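Local coordinates for protein putative mannose-1-phosphate guanylyl transferase (Thermus thermophilus, PDB 2CU2) that probably transfers a guanylyl group from GTP to mannose 1-phosphate, making GDP-mannose, at residues A[48-51]-A[52-55]; A[60-63]-A[64-67]; A[199-202]-A[203-207]. One frame throughout, in Å; residues are numbered along the deposited sequence.

All three contacts are local, each closing within a single run of chain in the GT-A-type nucleotidyltransferase part of the protein. Contact 1 is the turn that starts strand 54-59, and contact 2 the short helical segment that follows the same strand, so the two bracket it; their centres lie 19 Å apart and their nearest atoms about 10 Å. Contact 3, where helix 194-204 passes into helix 206-216, stands apart, its centre 27 Å from that of contact 1 and 30 Å from that of contact 2. No two of them touch. Contacts 2 and 3 share one device, a glutamate paired with an arginine four residues on, whereas contact 1 uses a threonine hydroxyl beside backbone bonds.

Contact 1 (A[48-51]-A[52-55]); sequences LVPP and ERTL
The turn that leads into strand 54-59, a parallel neighbour of strand 3-8 in the central sheet of the nucleotidyltransferase fold, is closed by Thr54 folding back on Pro50 and Pro51. Thr54 OG1 donates to Pro50 O at 2.8 Å, standing above the carbonyl plane by 45°. With OG1 anti to its own carbonyl carbon (chi1 -61°), the hydroxyl lies beside the backbone N and faces back into the turn. The same Pro50 O also receives a weak bond from Arg53 N at 3.0 Å, bent to 135° at the hydrogen. One residue on, Thr54 N reaches Pro51 O at 2.9 Å. Two prolines in succession restrict the backbone, which suits this tight turn.

The side chains pack around these bonds. Val49 CG1 sits 4.1 Å from Arg53 CB, and Val49 also touches Ala5 of strand 3-8. Glu52 bends at chi2, so that its side chain crosses that of Pro50 at about a right angle and Glu52 OE1 comes 3.5 Å from Pro50 CB. Arg53 runs out extended, its CD 4.1 Å from Pro50 CG.

Thr54 is buried, so the bond to Pro50 O gives its hydroxyl a partner inside the protein. Its N-H is likewise used on Pro51 O, and the backbone of Arg53 already pairs with Ala5, so the turn runs straight into the sheet between strands 3-8 and 74-78.

Contact 2 (A[60-63]-A[64-67]); sequences RDQE and AVAR
Glu63 O is gripped by two backbone N-H groups of the next turn. Arg67 N donates to it at 2.8 Å, tilted 22° from the carbonyl plane, and Ala66 N adds a weak bond at 3.2 Å. Ala66 N also bonds Gln62 O, likewise at 3.2 Å but nearly in line with the carbonyl, so this one N-H is shared between two acceptors. Gln62 holds the N-cap position, and the pattern is that of a short helix just after strand 54-59.

The side chains repeat the i to i+4 spacing. Glu63 is fully extended, with CG anti to the backbone N (chi1 -170°), and lies alongside Arg67, whose chain bends at chi2 and chi3 to bring its end back. Glu63 OE1 meets Arg67 NH1 in a salt bridge modelled at a short 2.5 Å, coming to the edge of the guanidinium with the two planes 49° apart. Elsewhere on the turn, Val65 CG1 rests 3.7 Å from Gln62 CG; Gln62 also touches Pro25, and Val65 touches Arg24 and Phe28.

With an alanine in place of Glu63, the Arg67 guanidinium would probably lose its carboxylate mate and be freer to swing. Because the bridge engages a single nitrogen and carboxylate oxygen, and Arg67 is exposed, the pairing is likely to be softened by solvent.

Contact 3 (A[199-202]-A[203-207]); sequences ELFR and RHLPS
Glu199 sends CG anti to its backbone N (chi1 -177°) and then bends at chi2, while Arg203, extended from CG to NE, runs obliquely across it. Arg203 NE thereby comes 3.0 Å from Glu199 OE2, a salt bridge whose hydrogen bond is weak because it is far from straight. Glu199 CG lies over one face of the Arg203 guanidinium, and the planes of carboxylate and guanidinium are 68° apart. The other oxygen, Glu199 OE1, pairs with Arg202 NH1 at 2.6 Å, so one carboxylate joins two arginines in a network that probably eases the crowding of their charges.

These residues form the last turn of helix 194-204, which gives way at Leu205 to helix 206-216. Leu200 O accepts twice from His204: from the backbone N at 2.9 Å, nearly straight at 171°, and from ring atom ND1 at 3.2 Å, in the carbonyl plane on a lone pair. This second bond ties the imidazole to the helix end and limits its rotation. Leu200 CD2 touches His204 CE1 at 3.8 Å. Beyond, Phe201 and Leu205 lie side by side, Phe201 CD1 to Leu205 CB 4.2 Å, and with Leu200 they pack on Val237 of helix 233-238.

Contact 1 (A[48-51]-A[52-55])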
loop_
_atom_site.group_PDB
_atom_site.type_symbol
_atom_site.label_atom_id
_atom_site.label_comp_id
_atom_site.label_asym_id
_atom_site.label_seq_id
_atom_site.Cartn_x
_atom_site.Cartn_y
_atom_site.Cartn_z
ATOM N N LEU A 48 -38.924 11.484 0.921
ATOM C CA LEU A 48 -39.446 12.616 0.169
ATOM C C LEU A 48 -40.116 12.180 -1.129
ATOM O O LEU A 48 -41.227 12.615 -1.434
ATOM C CB LEU A 48 -38.324 13.609 -0.137
ATOM C CG LEU A 48 -38.756 14.893 -0.853
ATOM C CD1 LEU A 48 -39.706 15.672 0.042
ATOM C CD2 LEU A 48 -37.539 15.736 -1.199
ATOM N N VAL A 49 -39.442 11.331 -1.897
ATOM C CA VAL A 49 -39.993 10.840 -3.158
ATOM C C VAL A 49 -39.936 9.319 -3.144
ATOM O O VAL A 49 -38.864 8.730 -3.036
ATOM C CB VAL A 49 -39.197 11.375 -4.378
ATOM C CG1 VAL A 49 -39.856 10.917 -5.679
ATOM C CG2 VAL A 49 -39.140 12.892 -4.338
ATOM N N PRO A 50 -41.101 8.659 -3.238
ATOM C CA PRO A 50 -41.118 7.195 -3.226
ATOM C C PRO A 50 -40.334 6.553 -4.368
ATOM O O PRO A 50 -40.117 7.158 -5.414
ATOM C CB PRO A 50 -42.611 6.866 -3.268
ATOM C CG PRO A 50 -43.200 8.035 -4.005
ATOM C CD PRO A 50 -42.463 9.201 -3.394
ATOM N N PRO A 51 -39.876 5.312 -4.160
ATOM C CA PRO A 51 -39.103 4.576 -5.151
ATOM C C PRO A 51 -39.857 4.431 -6.477
ATOM O O PRO A 51 -39.294 4.519 -7.555
ATOM C CB PRO A 51 -38.771 3.208 -4.563
ATOM C CG PRO A 51 -38.814 3.365 -3.053
ATOM C CD PRO A 51 -39.834 4.590 -2.897
ATOM N N GLU A 52 -41.172 4.170 -6.367
ATOM C CA GLU A 52 -41.970 4.035 -7.579
ATOM C C GLU A 52 -41.833 5.238 -8.515
ATOM O O GLU A 52 -41.884 5.117 -9.735
ATOM C CB GLU A 52 -43.428 3.843 -7.179
ATOM C CG GLU A 52 -43.569 2.934 -5.962
ATOM C CD GLU A 52 -44.030 3.750 -4.777
ATOM O OE1 GLU A 52 -44.750 4.718 -4.979
ATOM O OE2 GLU A 52 -43.647 3.420 -3.656
ATOM N N ARG A 53 -41.698 6.437 -7.906
ATOM C CA ARG A 53 -41.607 7.658 -8.711
ATOM C C ARG A 53 -40.160 8.134 -8.885
ATOM O O ARG A 53 -39.886 9.299 -9.149
ATOM C CB ARG A 53 -42.445 8.748 -8.034
ATOM C CG ARG A 53 -43.935 8.403 -8.032
ATOM C CD ARG A 53 -44.813 9.528 -7.466
ATOM N NE ARG A 53 -46.223 9.241 -7.758
ATOM C CZ ARG A 53 -47.162 10.028 -7.201
ATOM N NH1 ARG A 53 -46.814 11.037 -6.418
ATOM N NH2 ARG A 53 -48.457 9.782 -7.437
ATOM N N THR A 54 -39.213 7.191 -8.696
ATOM C CA THR A 54 -37.806 7.545 -8.832
ATOM C C THR A 54 -37.172 6.894 -10.064
ATOM O O THR A 54 -37.349 5.713 -10.331
ATOM C CB THR A 54 -37.070 7.099 -7.569
ATOM O OG1 THR A 54 -37.628 7.773 -6.439
ATOM C CG2 THR A 54 -35.585 7.455 -7.679
ATOM N N LEU A 55 -36.424 7.680 -10.830
ATOM C CA LEU A 55 -35.764 7.178 -12.030
ATOM C C LEU A 55 -34.250 7.195 -11.825
ATOM O O LEU A 55 -33.668 8.229 -11.496
ATOM C CB LEU A 55 -36.138 8.048 -13.235
ATOM C CG LEU A 55 -37.639 8.346 -13.396
ATOM C CD1 LEU A 55 -37.845 9.446 -14.431
ATOM C CD2 LEU A 55 -38.385 7.078 -13.796
#

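Contact 2 (A[60-63]-A[64-67])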
loop_
_atom_site.group_PDB
_atom_site.type_symbol
_atom_site.label_atom_id
_atom_site.label_comp_id
_atom_site.label_asym_id
_atom_site.label_seq_id
_atom_site.Cartn_x
_atom_site.Cartn_y
_atom_site.Cartn_z
ATOM N N ARG A 60 -25.705 2.252 -20.266
ATOM C CA ARG A 60 -26.214 0.959 -20.683
ATOM C C ARG A 60 -25.286 -0.179 -20.260
ATOM O O ARG A 60 -25.715 -1.268 -19.904
ATOM C CB ARG A 60 -26.367 0.980 -22.207
ATOM C CG ARG A 60 -26.583 -0.419 -22.787
ATOM C CD ARG A 60 -27.148 -0.370 -24.212
ATOM N NE ARG A 60 -26.076 -0.542 -25.198
ATOM C CZ ARG A 60 -26.174 0.158 -26.344
ATOM N NH1 ARG A 60 -27.199 0.969 -26.541
ATOM N NH2 ARG A 60 -25.238 0.018 -27.286
ATOM N N ASP A 61 -23.966 0.079 -20.331
ATOM C CA ASP A 61 -23.038 -0.993 -20.004
ATOM C C ASP A 61 -22.887 -1.196 -18.489
ATOM O O ASP A 61 -22.143 -2.047 -18.018
ATOM C CB ASP A 61 -21.683 -0.717 -20.667
ATOM C CG ASP A 61 -21.197 0.678 -20.307
ATOM O OD1 ASP A 61 -20.484 1.262 -21.125
ATOM O OD2 ASP A 61 -21.519 1.151 -19.222
ATOM N N GLN A 62 -23.615 -0.366 -17.713
ATOM C CA GLN A 62 -23.510 -0.474 -16.257
ATOM C C GLN A 62 -24.776 -1.062 -15.628
ATOM O O GLN A 62 -24.990 -1.010 -14.424
ATOM C CB GLN A 62 -23.240 0.923 -15.680
ATOM C CG GLN A 62 -21.935 0.990 -14.886
ATOM C CD GLN A 62 -20.785 1.267 -15.827
ATOM O OE1 GLN A 62 -19.751 0.619 -15.821
ATOM N NE2 GLN A 62 -21.003 2.302 -16.665
ATOM N N GLU A 63 -25.654 -1.606 -16.489
ATOM C CA GLU A 63 -26.908 -2.146 -15.982
ATOM C C GLU A 63 -26.683 -3.195 -14.890
ATOM O O GLU A 63 -27.439 -3.317 -13.935
ATOM C CB GLU A 63 -27.666 -2.774 -17.153
ATOM C CG GLU A 63 -29.094 -3.155 -16.765
ATOM C CD GLU A 63 -29.812 -3.712 -17.971
ATOM O OE1 GLU A 63 -31.002 -3.976 -17.872
ATOM O OE2 GLU A 63 -29.170 -3.885 -19.006
ATOM N N ALA A 64 -25.620 -3.998 -15.081
ATOM C CA ALA A 64 -25.362 -5.090 -14.146
ATOM C C ALA A 64 -25.228 -4.597 -12.701
ATOM O O ALA A 64 -25.946 -5.019 -11.801
ATOM C CB ALA A 64 -24.075 -5.792 -14.577
ATOM N N VAL A 65 -24.281 -3.693 -12.472
ATOM C CA VAL A 65 -24.023 -3.189 -11.124
ATOM C C VAL A 65 -25.174 -2.325 -10.579
ATOM O O VAL A 65 -25.330 -2.138 -9.381
ATOM C CB VAL A 65 -22.718 -2.392 -11.139
ATOM C CG1 VAL A 65 -22.892 -1.102 -11.938
ATOM C CG2 VAL A 65 -22.300 -2.048 -9.720
ATOM N N ALA A 66 -25.979 -1.766 -11.502
ATOM C CA ALA A 66 -27.041 -0.870 -11.064
ATOM C C ALA A 66 -28.345 -1.609 -10.749
ATOM O O ALA A 66 -29.160 -1.173 -9.942
ATOM C CB ALA A 66 -27.278 0.166 -12.167
ATOM N N ARG A 67 -28.554 -2.755 -11.429
ATOM C CA ARG A 67 -29.863 -3.398 -11.340
ATOM C C ARG A 67 -30.311 -3.693 -9.909
ATOM O O ARG A 67 -31.475 -3.528 -9.566
ATOM C CB ARG A 67 -29.900 -4.659 -12.197
ATOM C CG ARG A 67 -31.341 -5.096 -12.509
ATOM C CD ARG A 67 -31.781 -4.720 -13.933
ATOM N NE ARG A 67 -33.143 -4.165 -13.935
ATOM C CZ ARG A 67 -33.572 -3.565 -15.065
ATOM N NH1 ARG A 67 -32.775 -3.486 -16.114
ATOM N NH2 ARG A 67 -34.828 -3.110 -15.141
#

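Contact 3 (A[199-202]-A[203-207])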
loop_
_atom_site.group_PDB
_atom_site.type_symbol
_atom_site.label_atom_id
_atom_site.label_comp_id
_atom_site.label_asym_id
_atom_site.label_seq_id
_atom_site.Cartn_x
_atom_site.Cartn_y
_atom_site.Cartn_z
ATOM N N GLU A 199 -39.548 23.951 -22.182
ATOM C CA GLU A 199 -39.456 25.285 -22.768
ATOM C C GLU A 199 -38.016 25.802 -22.758
ATOM O O GLU A 199 -37.579 26.518 -23.645
ATOM C CB GLU A 199 -40.375 26.223 -21.980
ATOM C CG GLU A 199 -40.431 27.647 -22.554
ATOM C CD GLU A 199 -40.691 27.607 -24.047
ATOM O OE1 GLU A 199 -41.423 26.742 -24.495
ATOM O OE2 GLU A 199 -40.214 28.501 -24.742
ATOM N N LEU A 200 -37.276 25.450 -21.689
ATOM C CA LEU A 200 -35.877 25.865 -21.645
ATOM C C LEU A 200 -35.059 25.212 -22.763
ATOM O O LEU A 200 -34.162 25.809 -23.342
ATOM C CB LEU A 200 -35.292 25.495 -20.279
ATOM C CG LEU A 200 -35.684 26.488 -19.179
ATOM C CD1 LEU A 200 -35.153 26.087 -17.805
ATOM C CD2 LEU A 200 -35.178 27.910 -19.413
ATOM N N PHE A 201 -35.358 23.918 -23.021
ATOM C CA PHE A 201 -34.682 23.248 -24.132
ATOM C C PHE A 201 -34.941 24.013 -25.437
ATOM O O PHE A 201 -34.055 24.271 -26.241
ATOM C CB PHE A 201 -35.235 21.817 -24.275
ATOM C CG PHE A 201 -34.613 20.830 -23.310
ATOM C CD1 PHE A 201 -33.475 21.160 -22.579
ATOM C CD2 PHE A 201 -35.177 19.568 -23.181
ATOM C CE1 PHE A 201 -32.917 20.221 -21.714
ATOM C CE2 PHE A 201 -34.614 18.637 -22.313
ATOM C CZ PHE A 201 -33.484 18.960 -21.572
ATOM N N ARG A 202 -36.234 24.349 -25.641
ATOM C CA ARG A 202 -36.636 25.050 -26.860
ATOM C C ARG A 202 -35.858 26.358 -27.064
ATOM O O ARG A 202 -35.479 26.722 -28.169
ATOM C CB ARG A 202 -38.134 25.345 -26.767
ATOM C CG ARG A 202 -38.597 26.349 -27.822
ATOM C CD ARG A 202 -39.908 25.920 -28.488
ATOM N NE ARG A 202 -40.760 27.085 -28.746
ATOM C CZ ARG A 202 -41.820 27.267 -27.936
ATOM N NH1 ARG A 202 -42.056 26.416 -26.951
ATOM N NH2 ARG A 202 -42.627 28.315 -28.126
ATOM N N ARG A 203 -35.650 27.090 -25.945
ATOM C CA ARG A 203 -35.018 28.412 -26.053
ATOM C C ARG A 203 -33.483 28.358 -26.172
ATOM O O ARG A 203 -32.879 29.082 -26.946
ATOM C CB ARG A 203 -35.376 29.246 -24.819
ATOM C CG ARG A 203 -36.862 29.578 -24.695
ATOM C CD ARG A 203 -37.163 30.316 -23.382
ATOM N NE ARG A 203 -38.591 30.610 -23.273
ATOM C CZ ARG A 203 -39.073 31.018 -22.080
ATOM N NH1 ARG A 203 -38.270 31.158 -21.037
ATOM N NH2 ARG A 203 -40.372 31.289 -21.965
ATOM N N HIS A 204 -32.830 27.520 -25.324
ATOM C CA HIS A 204 -31.352 27.546 -25.305
ATOM C C HIS A 204 -30.672 26.242 -25.758
ATOM O O HIS A 204 -29.455 26.163 -25.845
ATOM C CB HIS A 204 -30.838 27.908 -23.900
ATOM C CG HIS A 204 -31.710 28.936 -23.245
ATOM N ND1 HIS A 204 -32.812 28.622 -22.529
ATOM C CD2 HIS A 204 -31.517 30.319 -23.181
ATOM C CE1 HIS A 204 -33.286 29.789 -22.059
ATOM N NE2 HIS A 204 -32.531 30.824 -22.435
ATOM N N LEU A 205 -31.471 25.183 -26.007
ATOM C CA LEU A 205 -30.853 23.894 -26.357
ATOM C C LEU A 205 -31.681 23.100 -27.385
ATOM O O LEU A 205 -32.256 22.049 -27.109
ATOM C CB LEU A 205 -30.698 23.088 -25.066
ATOM C CG LEU A 205 -29.608 22.008 -25.125
ATOM C CD1 LEU A 205 -28.233 22.525 -25.544
ATOM C CD2 LEU A 205 -29.388 21.342 -23.772
ATOM N N PRO A 206 -31.758 23.700 -28.593
ATOM C CA PRO A 206 -32.565 23.166 -29.698
ATOM C C PRO A 206 -32.407 21.663 -29.939
ATOM O O PRO A 206 -33.358 20.950 -30.245
ATOM C CB PRO A 206 -32.166 23.974 -30.925
ATOM C CG PRO A 206 -31.770 25.350 -30.413
ATOM C CD PRO A 206 -31.134 24.945 -29.011
ATOM N N SER A 207 -31.148 21.194 -29.867
ATOM C CA SER A 207 -30.895 19.773 -30.085
ATOM C C SER A 207 -31.721 18.892 -29.135
ATOM O O SER A 207 -32.220 17.832 -29.490
ATOM C CB SER A 207 -29.405 19.506 -29.866
ATOM O OG SER A 207 -29.044 19.879 -28.535
#